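Local coordinates for polycomb protein Pcl (Drosophila melanogaster, PDB 5OQD) that establishes, as a Polycomb group protein, the early repressed state of homeotic genes in the Esc/E(z) complex that methylates histone H3, here as PHD2 and winged-helix domains, at residues G36-N41 with R49-T54; M88-V93 with L129-K134; V95-L100 with S155-C160; Q55-F60 with G81-R86. One frame throughout, in Å; residues are numbered along the deposited sequence.

Interaction 1. Residues G36-N41 with R49-T54. With ZN (zinc ion), chain K.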
loop_
_atom_site.group_PDB
_atom_site.type_symbol
_atom_site.label_atom_id
_atom_site.label_comp_id
_atom_site.label_asym_id
_atom_site.label_seq_id
_atom_site.Cartn_x
_atom_site.Cartn_y
_atom_site.Cartn_z
ATOM N N GLY B 36 6.452 -10.324 14.084
ATOM C CA GLY B 36 6.652 -9.831 12.734
ATOM C C GLY B 36 6.420 -8.338 12.607
ATOM O O GLY B 36 6.084 -7.666 13.582
ATOM N N LYS B 37 6.601 -7.822 11.395
ATOM C CA LYS B 37 6.403 -6.402 11.121
ATOM C C LYS B 37 5.236 -6.189 10.161
ATOM O O LYS B 37 5.058 -6.951 9.212
ATOM C CB LYS B 37 7.679 -5.784 10.548
ATOM N N PHE B 38 4.451 -5.146 10.411
ATOM C CA PHE B 38 3.252 -4.875 9.621
ATOM C C PHE B 38 3.576 -4.511 8.176
ATOM O O PHE B 38 2.966 -5.033 7.243
ATOM C CB PHE B 38 2.437 -3.752 10.263
ATOM C CG PHE B 38 2.006 -4.046 11.667
ATOM C CD1 PHE B 38 1.014 -4.976 11.917
ATOM C CD2 PHE B 38 2.589 -3.389 12.738
ATOM C CE1 PHE B 38 0.614 -5.249 13.206
ATOM C CE2 PHE B 38 2.190 -3.658 14.030
ATOM C CZ PHE B 38 1.201 -4.587 14.263
ATOM N N ASP B 39 4.541 -3.616 7.996
ATOM C CA ASP B 39 4.916 -3.156 6.665
ATOM C C ASP B 39 5.895 -4.113 5.994
ATOM O O ASP B 39 6.523 -3.768 4.992
ATOM C CB ASP B 39 5.519 -1.751 6.742
ATOM C CG ASP B 39 6.675 -1.665 7.719
ATOM O OD1 ASP B 39 6.695 -2.455 8.688
ATOM O OD2 ASP B 39 7.564 -0.811 7.516
ATOM N N HIS B 40 6.020 -5.317 6.543
ATOM C CA HIS B 40 6.929 -6.313 5.988
ATOM C C HIS B 40 6.258 -7.679 5.872
ATOM O O HIS B 40 6.458 -8.553 6.718
ATOM C CB HIS B 40 8.194 -6.416 6.842
ATOM C CG HIS B 40 9.349 -7.052 6.135
ATOM N ND1 HIS B 40 10.536 -7.352 6.768
ATOM C CD2 HIS B 40 9.502 -7.438 4.846
ATOM C CE1 HIS B 40 11.369 -7.899 5.901
ATOM N NE2 HIS B 40 10.766 -7.963 4.728
ATOM N N ASN B 41 5.461 -7.847 4.818
ATOM C CA ASN B 41 4.795 -9.113 4.511
ATOM C C ASN B 41 3.918 -9.654 5.639
ATOM O O ASN B 41 4.096 -10.787 6.085
ATOM C CB ASN B 41 5.829 -10.171 4.118
ATOM C CG ASN B 41 6.518 -9.851 2.807
ATOM O OD1 ASN B 41 5.982 -10.114 1.731
ATOM N ND2 ASN B 41 7.713 -9.278 2.891
ATOM N N ARG B 49 -9.521 -10.325 12.764
ATOM C CA ARG B 49 -8.639 -9.187 13.030
ATOM C C ARG B 49 -7.284 -9.592 13.607
ATOM O O ARG B 49 -6.594 -8.778 14.219
ATOM C CB ARG B 49 -9.323 -8.189 13.968
ATOM C CG ARG B 49 -10.720 -7.783 13.521
ATOM C CD ARG B 49 -11.331 -6.766 14.463
ATOM N NE ARG B 49 -12.728 -6.496 14.136
ATOM C CZ ARG B 49 -13.522 -5.710 14.854
ATOM N NH1 ARG B 49 -13.058 -5.118 15.947
ATOM N NH2 ARG B 49 -14.781 -5.521 14.483
ATOM N N ASN B 50 -6.901 -10.849 13.404
ATOM C CA ASN B 50 -5.568 -11.304 13.781
ATOM C C ASN B 50 -4.574 -11.047 12.654
ATOM O O ASN B 50 -4.958 -10.928 11.491
ATOM C CB ASN B 50 -5.580 -12.792 14.145
ATOM C CG ASN B 50 -6.233 -13.058 15.489
ATOM O OD1 ASN B 50 -6.034 -12.314 16.449
ATOM N ND2 ASN B 50 -7.023 -14.122 15.562
ATOM N N TRP B 51 -3.294 -10.959 13.002
ATOM C CA TRP B 51 -2.255 -10.712 12.010
ATOM C C TRP B 51 -1.556 -12.012 11.613
ATOM O O TRP B 51 -1.377 -12.911 12.435
ATOM C CB TRP B 51 -1.243 -9.694 12.538
ATOM C CG TRP B 51 -1.854 -8.366 12.868
ATOM C CD1 TRP B 51 -2.419 -7.997 14.053
ATOM C CD2 TRP B 51 -1.959 -7.230 12.001
ATOM N NE1 TRP B 51 -2.872 -6.702 13.978
ATOM C CE2 TRP B 51 -2.601 -6.209 12.729
ATOM C CE3 TRP B 51 -1.573 -6.977 10.681
ATOM C CZ2 TRP B 51 -2.865 -4.956 12.183
ATOM C CZ3 TRP B 51 -1.838 -5.732 10.140
ATOM C CH2 TRP B 51 -2.478 -4.737 10.891
ATOM N N PHE B 52 -1.172 -12.105 10.344
ATOM C CA PHE B 52 -0.583 -13.326 9.804
ATOM C C PHE B 52 0.662 -13.032 8.975
ATOM O O PHE B 52 0.703 -12.048 8.237
ATOM C CB PHE B 52 -1.600 -14.075 8.936
ATOM C CG PHE B 52 -2.822 -14.539 9.679
ATOM C CD1 PHE B 52 -3.864 -13.667 9.950
ATOM C CD2 PHE B 52 -2.938 -15.856 10.086
ATOM C CE1 PHE B 52 -4.989 -14.095 10.625
ATOM C CE2 PHE B 52 -4.062 -16.293 10.762
ATOM C CZ PHE B 52 -5.090 -15.411 11.034
ATOM N N HIS B 53 1.676 -13.884 9.094
ATOM C CA HIS B 53 2.790 -13.847 8.156
ATOM C C HIS B 53 2.294 -14.378 6.818
ATOM O O HIS B 53 1.501 -15.317 6.782
ATOM C CB HIS B 53 3.977 -14.677 8.648
ATOM C CG HIS B 53 4.548 -14.217 9.954
ATOM N ND1 HIS B 53 4.550 -15.005 11.084
ATOM C CD2 HIS B 53 5.147 -13.053 10.305
ATOM C CE1 HIS B 53 5.120 -14.346 12.077
ATOM N NE2 HIS B 53 5.490 -13.159 11.631
ATOM N N THR B 54 2.750 -13.789 5.724
ATOM C CA THR B 54 2.315 -14.239 4.412
ATOM C C THR B 54 2.754 -15.672 4.198
ATOM O O THR B 54 2.021 -16.476 3.641
ATOM C CB THR B 54 2.869 -13.366 3.277
ATOM O OG1 THR B 54 4.174 -12.901 3.620
ATOM C CG2 THR B 54 1.973 -12.192 3.044
HETATM ZN ZN ZN K . 3.242 -16.565 11.287
#
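A T-shaped aromatic pair, Phe38 on Trp51, and a pair of hydrogen bonds to Asn41 O join the loop ahead of strand 42-44 to strand 51-53 and the residue just after it, beside the small sheet those two strands form in the second PHD finger. Phe38 brings its CD1-CE1 edge down on the six-membered ring of Trp51: CE1 sits 3.3 Å above the plane of that ring, over its centre, and the ring centroids are 4.4 Å apart. The planes make 66°, with the edge belonging to Phe38. A chi1 of -60° places the indole there, with CG anti to the carbonyl carbon, and the CA-CB bond already aims at the loop. A type I turn from Lys37 to His40 carries the chain round to Asn41. There Thr54 meets Asn41 O with two donors, one of them weakly. Its hydroxyl OG1 donates to Asn41 O at 3.2 Å, coming from well above the carbonyl plane, and its backbone N adds a weak bond of 3.3 Å. Between these two contacts stands His53, whose ND1 binds zinc at 2.0 Å along with Cys30, Cys32 and Cys56. Its other nitrogen is hydrogen-bonded to Pro35 O, fixing the imidazole's rotation; beside that bond, His53 NE2 has Gly36 CA at the ring edge, 3.7 Å away.

Interaction 2. Residues M88-V93 with L129-K134; sequences MQIEWV and LPICEK
Ile90 and Ile131 both turn CG1 into the position between backbone N and carbonyl carbon (chi1 73° and 60°), which leaves CG2 of Ile131 facing the Ile90 backbone. That methyl lies 3.2 Å from Ile90 O, and it also meets Ile90 CG1 at 3.9 Å. The same CG1 also rests against the proline ring, 3.9 Å from Pro130 CG. Under the side chains runs one straight backbone bond, Ile90 N to Pro130 O at 2.9 Å, with an angle of 174° at the hydrogen. Pro130 is the centre of an inverse gamma turn, and its carbonyl also receives a CA-H...O contact from Gln89. In the fold, the extended 88-91 piece links the PHD region to helix 92-104, the first helix of the winged-helix domain, and it is pinned here to the loop leading into helix 133-136. Both segments end in helix starts, with Glu91 and Cys132 at the N-cap positions. Farther along, Trp92 reaches back with the far corner of its indole, CH2 standing 4.0 Å from Ile131 CD1, while Trp135 meets the same indole. Gln89 stretches out fully extended alongside segment 129-134 until NE2 comes 3.7 Å from Cys132 CA.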
loop_
_atom_site.group_PDB
_atom_site.type_symbol
_atom_site.label_atom_id
_atom_site.label_comp_id
_atom_site.label_asym_id
_atom_site.label_seq_id
_atom_site.Cartn_x
_atom_site.Cartn_y
_atom_site.Cartn_z
ATOM N N MET B 88 -6.294 -5.138 -3.830
ATOM C CA MET B 88 -7.004 -3.876 -4.016
ATOM C C MET B 88 -6.498 -3.139 -5.251
ATOM O O MET B 88 -5.351 -3.311 -5.663
ATOM C CB MET B 88 -6.847 -2.977 -2.788
ATOM C CG MET B 88 -7.468 -3.507 -1.509
ATOM S SD MET B 88 -7.140 -2.393 -0.127
ATOM C CE MET B 88 -8.031 -3.203 1.194
ATOM N N GLN B 89 -7.363 -2.320 -5.841
ATOM C CA GLN B 89 -6.944 -1.414 -6.902
ATOM C C GLN B 89 -6.574 -0.078 -6.274
ATOM O O GLN B 89 -7.399 0.555 -5.613
ATOM C CB GLN B 89 -8.046 -1.242 -7.949
ATOM C CG GLN B 89 -7.627 -0.430 -9.165
ATOM C CD GLN B 89 -8.632 -0.518 -10.298
ATOM O OE1 GLN B 89 -9.687 0.117 -10.262
ATOM N NE2 GLN B 89 -8.312 -1.313 -11.312
ATOM N N ILE B 90 -5.341 0.355 -6.493
ATOM C CA ILE B 90 -4.800 1.514 -5.808
ATOM C C ILE B 90 -4.604 2.715 -6.715
ATOM O O ILE B 90 -4.360 2.579 -7.899
ATOM C CB ILE B 90 -3.465 1.190 -5.126
ATOM C CG1 ILE B 90 -2.364 1.033 -6.163
ATOM C CG2 ILE B 90 -3.588 -0.070 -4.298
ATOM C CD1 ILE B 90 -0.987 1.257 -5.602
ATOM N N GLU B 91 -4.762 3.893 -6.135
ATOM C CA GLU B 91 -4.549 5.158 -6.815
ATOM C C GLU B 91 -3.096 5.629 -6.838
ATOM O O GLU B 91 -2.222 5.017 -6.239
ATOM C CB GLU B 91 -5.458 6.236 -6.238
ATOM C CG GLU B 91 -6.702 6.477 -7.074
ATOM C CD GLU B 91 -6.485 7.507 -8.167
ATOM O OE1 GLU B 91 -5.377 7.556 -8.735
ATOM O OE2 GLU B 91 -7.423 8.275 -8.457
ATOM N N TRP B 92 -2.861 6.726 -7.547
ATOM C CA TRP B 92 -1.535 7.313 -7.691
ATOM C C TRP B 92 -0.935 7.741 -6.362
ATOM O O TRP B 92 0.259 7.638 -6.164
ATOM C CB TRP B 92 -1.564 8.488 -8.668
ATOM C CG TRP B 92 -1.613 8.044 -10.078
ATOM C CD1 TRP B 92 -2.566 8.339 -10.995
ATOM C CD2 TRP B 92 -0.673 7.195 -10.734
ATOM N NE1 TRP B 92 -2.280 7.730 -12.183
ATOM C CE2 TRP B 92 -1.118 7.023 -12.048
ATOM C CE3 TRP B 92 0.503 6.564 -10.337
ATOM C CZ2 TRP B 92 -0.433 6.247 -12.965
ATOM C CZ3 TRP B 92 1.179 5.800 -11.248
ATOM C CH2 TRP B 92 0.714 5.646 -12.545
ATOM N N VAL B 93 -1.757 8.241 -5.456
ATOM C CA VAL B 93 -1.257 8.652 -4.160
ATOM C C VAL B 93 -0.653 7.457 -3.439
ATOM O O VAL B 93 0.358 7.581 -2.767
ATOM C CB VAL B 93 -2.364 9.268 -3.290
ATOM C CG1 VAL B 93 -3.568 8.352 -3.233
ATOM C CG2 VAL B 93 -1.849 9.550 -1.895
ATOM N N LEU B 129 2.484 -2.829 -10.178
ATOM C CA LEU B 129 1.494 -2.175 -9.326
ATOM C C LEU B 129 0.065 -2.548 -9.705
ATOM O O LEU B 129 -0.241 -2.741 -10.879
ATOM C CB LEU B 129 1.664 -0.657 -9.391
ATOM C CG LEU B 129 2.982 -0.099 -8.854
ATOM C CD1 LEU B 129 3.223 1.299 -9.396
ATOM C CD2 LEU B 129 2.992 -0.099 -7.334
ATOM N N PRO B 130 -0.815 -2.660 -8.699
ATOM C CA PRO B 130 -2.237 -2.945 -8.922
ATOM C C PRO B 130 -3.048 -1.700 -9.275
ATOM O O PRO B 130 -3.799 -1.194 -8.441
ATOM C CB PRO B 130 -2.687 -3.517 -7.578
ATOM C CG PRO B 130 -1.801 -2.853 -6.584
ATOM C CD PRO B 130 -0.469 -2.670 -7.266
ATOM N N ILE B 131 -2.895 -1.213 -10.502
ATOM C CA ILE B 131 -3.653 -0.055 -10.963
ATOM C C ILE B 131 -4.439 -0.388 -12.227
ATOM O O ILE B 131 -4.240 -1.444 -12.828
ATOM C CB ILE B 131 -2.735 1.152 -11.237
ATOM C CG1 ILE B 131 -1.704 0.805 -12.313
ATOM C CG2 ILE B 131 -2.046 1.603 -9.958
ATOM C CD1 ILE B 131 -0.666 1.884 -12.538
ATOM N N CYS B 132 -5.329 0.514 -12.625
ATOM C CA CYS B 132 -6.155 0.303 -13.809
ATOM C C CYS B 132 -5.316 0.334 -15.083
ATOM O O CYS B 132 -4.168 0.779 -15.075
ATOM C CB CYS B 132 -7.267 1.352 -13.883
ATOM S SG CYS B 132 -6.688 3.056 -14.034
ATOM N N GLU B 133 -5.863 -0.172 -16.179
ATOM C CA GLU B 133 -5.133 -0.181 -17.442
ATOM C C GLU B 133 -4.849 1.244 -17.915
ATOM O O GLU B 133 -3.812 1.536 -18.487
ATOM C CB GLU B 133 -5.856 -1.003 -18.505
ATOM C CG GLU B 133 -4.937 -1.915 -19.307
ATOM C CD GLU B 133 -4.260 -2.979 -18.451
ATOM O OE1 GLU B 133 -3.058 -2.834 -18.140
ATOM O OE2 GLU B 133 -4.925 -3.973 -18.094
ATOM N N LYS B 134 -5.797 2.128 -17.683
ATOM C CA LYS B 134 -5.628 3.513 -18.102
ATOM C C LYS B 134 -4.382 4.124 -17.469
ATOM O O LYS B 134 -3.615 4.817 -18.133
ATOM C CB LYS B 134 -6.863 4.339 -17.741
#

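Interaction 3. Residues V95-L100 with S155-C160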
loop_
_atom_site.group_PDB
_atom_site.type_symbol
_atom_site.label_atom_id
_atom_site.label_comp_id
_atom_site.label_asym_id
_atom_site.label_seq_id
_atom_site.Cartn_x
_atom_site.Cartn_y
_atom_site.Cartn_z
ATOM N N VAL B 95 0.685 4.800 -4.907
ATOM C CA VAL B 95 1.930 4.523 -5.612
ATOM C C VAL B 95 3.043 5.459 -5.147
ATOM O O VAL B 95 4.173 5.028 -4.907
ATOM C CB VAL B 95 1.748 4.662 -7.135
ATOM C CG1 VAL B 95 3.089 4.561 -7.846
ATOM C CG2 VAL B 95 0.778 3.613 -7.649
ATOM N N LEU B 96 2.709 6.739 -5.013
ATOM C CA LEU B 96 3.673 7.747 -4.585
ATOM C C LEU B 96 4.125 7.525 -3.146
ATOM O O LEU B 96 5.307 7.669 -2.833
ATOM C CB LEU B 96 3.078 9.148 -4.736
ATOM C CG LEU B 96 2.927 9.666 -6.167
ATOM C CD1 LEU B 96 2.115 10.951 -6.196
ATOM C CD2 LEU B 96 4.292 9.876 -6.801
ATOM N N HIS B 97 3.183 7.181 -2.273
ATOM C CA HIS B 97 3.507 6.924 -0.875
ATOM C C HIS B 97 4.379 5.677 -0.758
ATOM O O HIS B 97 5.330 5.653 0.019
ATOM C CB HIS B 97 2.234 6.770 -0.035
ATOM C CG HIS B 97 2.462 6.916 1.437
ATOM N ND1 HIS B 97 1.609 7.626 2.255
ATOM C CD2 HIS B 97 3.446 6.445 2.240
ATOM C CE1 HIS B 97 2.060 7.589 3.497
ATOM N NE2 HIS B 97 3.174 6.879 3.513
ATOM N N ILE B 98 4.049 4.649 -1.534
ATOM C CA ILE B 98 4.854 3.432 -1.590
ATOM C C ILE B 98 6.264 3.745 -2.083
ATOM O O ILE B 98 7.250 3.250 -1.536
ATOM C CB ILE B 98 4.209 2.368 -2.504
ATOM C CG1 ILE B 98 3.011 1.720 -1.809
ATOM C CG2 ILE B 98 5.222 1.299 -2.894
ATOM C CD1 ILE B 98 2.256 0.741 -2.685
ATOM N N ALA B 99 6.347 4.582 -3.113
ATOM C CA ALA B 99 7.629 4.970 -3.689
ATOM C C ALA B 99 8.506 5.691 -2.670
ATOM O O ALA B 99 9.666 5.334 -2.475
ATOM C CB ALA B 99 7.414 5.845 -4.916
ATOM N N LEU B 100 7.940 6.701 -2.017
ATOM C CA LEU B 100 8.684 7.506 -1.054
ATOM C C LEU B 100 9.032 6.723 0.211
ATOM O O LEU B 100 10.027 7.016 0.874
ATOM C CB LEU B 100 7.887 8.759 -0.688
ATOM C CG LEU B 100 7.705 9.783 -1.811
ATOM C CD1 LEU B 100 6.784 10.909 -1.374
ATOM C CD2 LEU B 100 9.051 10.335 -2.250
ATOM N N SER B 155 -0.895 17.399 -0.184
ATOM C CA SER B 155 0.117 18.166 0.533
ATOM C C SER B 155 0.224 17.804 2.011
ATOM O O SER B 155 1.250 18.042 2.647
ATOM C CB SER B 155 -0.138 19.667 0.379
ATOM O OG SER B 155 -0.122 20.047 -0.986
ATOM N N ASP B 156 -0.846 17.227 2.549
ATOM C CA ASP B 156 -0.873 16.803 3.942
ATOM C C ASP B 156 0.074 15.629 4.184
ATOM O O ASP B 156 0.662 15.509 5.258
ATOM C CB ASP B 156 -2.300 16.432 4.354
ATOM C CG ASP B 156 -2.940 15.433 3.410
ATOM O OD1 ASP B 156 -3.149 15.782 2.228
ATOM O OD2 ASP B 156 -3.245 14.303 3.851
ATOM N N ARG B 157 0.228 14.769 3.199
ATOM C CA ARG B 157 1.142 13.652 3.299
ATOM C C ARG B 157 2.492 13.899 2.682
ATOM O O ARG B 157 3.449 13.295 3.037
ATOM C CB ARG B 157 0.553 12.433 2.630
ATOM C CG ARG B 157 -0.883 12.179 2.978
ATOM C CD ARG B 157 -1.167 10.702 3.056
ATOM N NE ARG B 157 -2.518 10.371 2.648
ATOM C CZ ARG B 157 -2.852 9.209 2.126
ATOM N NH1 ARG B 157 -1.947 8.274 1.974
ATOM N NH2 ARG B 157 -4.089 8.982 1.781
ATOM N N PHE B 158 2.556 14.795 1.730
ATOM C CA PHE B 158 3.799 15.046 1.007
ATOM C C PHE B 158 4.289 16.488 1.128
ATOM O O PHE B 158 3.542 17.431 0.864
ATOM C CB PHE B 158 3.627 14.700 -0.473
ATOM C CG PHE B 158 3.053 13.334 -0.718
ATOM C CD1 PHE B 158 3.713 12.202 -0.275
ATOM C CD2 PHE B 158 1.860 13.182 -1.406
ATOM C CE1 PHE B 158 3.188 10.942 -0.503
ATOM C CE2 PHE B 158 1.329 11.925 -1.639
ATOM C CZ PHE B 158 1.996 10.802 -1.185
ATOM N N VAL B 159 5.546 16.655 1.530
ATOM C CA VAL B 159 6.182 17.967 1.511
ATOM C C VAL B 159 6.834 18.206 0.161
ATOM O O VAL B 159 7.446 17.304 -0.409
ATOM C CB VAL B 159 7.262 18.119 2.597
ATOM C CG1 VAL B 159 7.975 19.458 2.452
ATOM C CG2 VAL B 159 6.662 17.981 3.964
ATOM N N CYS B 160 6.699 19.421 -0.350
ATOM C CA CYS B 160 7.375 19.800 -1.581
ATOM C C CYS B 160 8.632 20.595 -1.250
ATOM O O CYS B 160 8.597 21.495 -0.413
ATOM C CB CYS B 160 6.448 20.612 -2.484
ATOM S SG CYS B 160 7.191 21.109 -4.049
#
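Leu96 is the first residue of helix segment 95-100 to meet the strand, and it does so with its base: CB lies 4.1 Å from CZ, the far end of the Phe158 ring. Its side chain also packs on Leu147, Thr150 and Leu151 of helix 140-153. Next comes His97, with its backbone N also close to Phe158 CZ, so the ring noses in against the helix backbone between these two residues. With chi1 at -163° the imidazole of His97 swings anti to its own N and presents its ND1 edge to the Arg157 guanidinium. His97 ND1 and Arg157 NH1 meet edge to edge at 3.6 Å, too far for a hydrogen bond, with the two planes 57° apart; the ring's other nitrogen, NE2, is the one held, by Gly177 O. One turn on, Leu100 sets its CD1 methyl 3.5 Å from Phe158 CD1, at the nearer end of the same ring. Phe158 is covered from its own side too, since Arg157 CB stands over the centre of one face. Most of the contact is made by this one buried phenyl, with Leu173 of the adjacent strand beside it. The axes of helix segment 95-100 and strand segment 158-160 approach to 11.5 Å at 76°, a steep crossing in which the first helix of the domain packs on the small antiparallel sheet of the winged-helix fold.

Interaction 4. Residues Q55-F60 with G81-R86. With ZN (zinc ion), chain K.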
loop_
_atom_site.group_PDB
_atom_site.type_symbol
_atom_site.label_atom_id
_atom_site.label_comp_id
_atom_site.label_asym_id
_atom_site.label_seq_id
_atom_site.Cartn_x
_atom_site.Cartn_y
_atom_site.Cartn_z
ATOM N N GLN B 55 3.960 -15.983 4.647
ATOM C CA GLN B 55 4.467 -17.337 4.555
ATOM C C GLN B 55 3.584 -18.260 5.371
ATOM O O GLN B 55 3.308 -19.377 4.964
ATOM C CB GLN B 55 5.901 -17.407 5.057
ATOM C CG GLN B 55 6.881 -16.625 4.210
ATOM C CD GLN B 55 6.938 -15.171 4.606
ATOM O OE1 GLN B 55 6.239 -14.744 5.520
ATOM N NE2 GLN B 55 7.768 -14.401 3.923
ATOM N N CYS B 56 3.143 -17.787 6.529
ATOM C CA CYS B 56 2.298 -18.592 7.402
ATOM C C CYS B 56 0.885 -18.708 6.839
ATOM O O CYS B 56 0.012 -19.331 7.439
ATOM C CB CYS B 56 2.258 -17.999 8.809
ATOM S SG CYS B 56 3.835 -18.056 9.682
ATOM N N MET B 57 0.668 -18.096 5.680
ATOM C CA MET B 57 -0.600 -18.203 4.970
ATOM C C MET B 57 -0.549 -19.352 3.971
ATOM O O MET B 57 0.524 -19.886 3.687
ATOM C CB MET B 57 -0.931 -16.892 4.250
ATOM C CG MET B 57 -1.270 -15.734 5.175
ATOM S SD MET B 57 -1.341 -14.155 4.311
ATOM C CE MET B 57 -2.427 -14.566 2.945
ATOM N N GLN B 58 -1.707 -19.732 3.441
ATOM C CA GLN B 58 -1.770 -20.806 2.457
ATOM C C GLN B 58 -1.718 -20.265 1.032
ATOM O O GLN B 58 -2.643 -19.589 0.582
ATOM C CB GLN B 58 -3.035 -21.644 2.657
ATOM C CG GLN B 58 -3.029 -22.465 3.935
ATOM C CD GLN B 58 -4.076 -23.561 3.931
ATOM O OE1 GLN B 58 -5.056 -23.501 3.188
ATOM N NE2 GLN B 58 -3.868 -24.578 4.759
ATOM N N ASN B 59 -0.648 -20.595 0.327
ATOM C CA ASN B 59 -0.461 -20.149 -1.044
ATOM C C ASN B 59 -0.408 -18.643 -1.254
ATOM O O ASN B 59 -0.915 -18.138 -2.248
ATOM C CB ASN B 59 -1.563 -20.739 -1.925
ATOM N N PHE B 60 0.210 -17.924 -0.330
ATOM C CA PHE B 60 0.568 -16.551 -0.613
ATOM C C PHE B 60 2.078 -16.480 -0.720
ATOM O O PHE B 60 2.776 -16.507 0.285
ATOM C CB PHE B 60 0.087 -15.635 0.501
ATOM C CG PHE B 60 0.182 -14.178 0.167
ATOM C CD1 PHE B 60 1.409 -13.574 0.005
ATOM C CD2 PHE B 60 -0.960 -13.417 0.017
ATOM C CE1 PHE B 60 1.497 -12.235 -0.299
ATOM C CE2 PHE B 60 -0.879 -12.076 -0.288
ATOM C CZ PHE B 60 0.352 -11.484 -0.445
ATOM N N GLY B 81 -12.412 -22.648 6.187
ATOM C CA GLY B 81 -11.316 -23.465 5.694
ATOM C C GLY B 81 -10.735 -23.015 4.366
ATOM O O GLY B 81 -9.768 -23.597 3.878
ATOM N N ILE B 82 -11.324 -21.978 3.779
ATOM C CA ILE B 82 -10.870 -21.476 2.486
ATOM C C ILE B 82 -10.263 -20.083 2.613
ATOM O O ILE B 82 -10.968 -19.114 2.891
ATOM C CB ILE B 82 -12.025 -21.433 1.466
ATOM C CG1 ILE B 82 -12.671 -22.815 1.337
ATOM C CG2 ILE B 82 -11.529 -20.939 0.113
ATOM C CD1 ILE B 82 -13.882 -22.842 0.424
ATOM N N GLU B 83 -8.953 -19.985 2.408
ATOM C CA GLU B 83 -8.261 -18.707 2.530
ATOM C C GLU B 83 -8.730 -17.729 1.457
ATOM O O GLU B 83 -8.840 -18.083 0.282
ATOM C CB GLU B 83 -6.746 -18.901 2.444
ATOM C CG GLU B 83 -5.952 -17.694 2.910
ATOM C CD GLU B 83 -4.459 -17.860 2.719
ATOM O OE1 GLU B 83 -3.940 -17.412 1.676
ATOM O OE2 GLU B 83 -3.802 -18.432 3.615
ATOM N N PHE B 84 -9.015 -16.499 1.871
ATOM C CA PHE B 84 -9.532 -15.483 0.962
ATOM C C PHE B 84 -8.571 -14.308 0.836
ATOM O O PHE B 84 -8.367 -13.561 1.791
ATOM C CB PHE B 84 -10.903 -14.992 1.438
ATOM C CG PHE B 84 -11.528 -13.959 0.538
ATOM C CD1 PHE B 84 -12.306 -14.342 -0.541
ATOM C CD2 PHE B 84 -11.345 -12.606 0.778
ATOM C CE1 PHE B 84 -12.887 -13.397 -1.368
ATOM C CE2 PHE B 84 -11.920 -11.657 -0.045
ATOM C CZ PHE B 84 -12.693 -12.053 -1.119
ATOM N N VAL B 85 -7.984 -14.150 -0.346
ATOM C CA VAL B 85 -7.142 -12.994 -0.624
ATOM C C VAL B 85 -7.660 -12.240 -1.844
ATOM O O VAL B 85 -8.099 -12.842 -2.826
ATOM C CB VAL B 85 -5.667 -13.394 -0.845
ATOM C CG1 VAL B 85 -5.061 -13.915 0.447
ATOM C CG2 VAL B 85 -5.544 -14.430 -1.953
ATOM N N ARG B 86 -7.732 -10.926 -1.732
ATOM C CA ARG B 86 -8.029 -10.108 -2.888
ATOM C C ARG B 86 -7.139 -8.886 -2.918
ATOM O O ARG B 86 -6.991 -8.189 -1.929
ATOM C CB ARG B 86 -9.502 -9.691 -2.889
HETATM ZN ZN ZN K . 3.242 -16.565 11.287
#
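Glu83 lays its carboxylate over the bases of the Met57 and Gln58 side chains, OE2 lying 3.3 Å from Met57 CB. It gets there as a fully extended chain, CG anti to the backbone N (chi1 -165°), crossing the Met57 side chain at about a right angle. Gln58 N donates to OE2 in a bond modelled at only 2.5 Å, so its exact length is doubtful. Met57 bends at its last torsion and turns the CE methyl to Val85, touching CG1 at 3.7 Å. The same valine methyl lies at the edge of the Phe60 ring, 4.2 Å from CD2, and Phe60 makes an edge-to-face pair with Phe71. This loop of the PHD finger leaves zinc ligand Cys56 (SG to zinc 2.3 Å) on its way to strand 71-74, and here packs against strand 84-87, the antiparallel partner of 71-74; Phe73 packs on Met57, Glu83 and Val85. Glu83 OE1 is placed 2.8 Å from Gln58 O. Two acceptors this close would repel if the carboxylate is charged; since the neighbouring bond is also too short, the group's placement is doubtful and a shifted ionisation can only be suggested.

Overall arrangement
Interactions 1 and 4 belong to the PHD end of the chain, interactions 2 and 3 to the winged-helix end. Along the chain interaction 1 comes first, then 4, then the interleaved 2 and 3. Interactions 1 and 4 have centres about 13 Å apart, share one zinc ion through His53 and Cys56, and touch where Thr54 meets Phe60. Interactions 2 and 3, about 16 Å apart between centres, both use helix 92-104, and Val95 packs on Ile90 and Leu129. Strand 84-87 of interaction 4 runs almost directly into interaction 2. Interactions 3 and 4 are the most distant, centres about 30 Å apart, consistent with two domains that follow each other in the chain and also pack against one another.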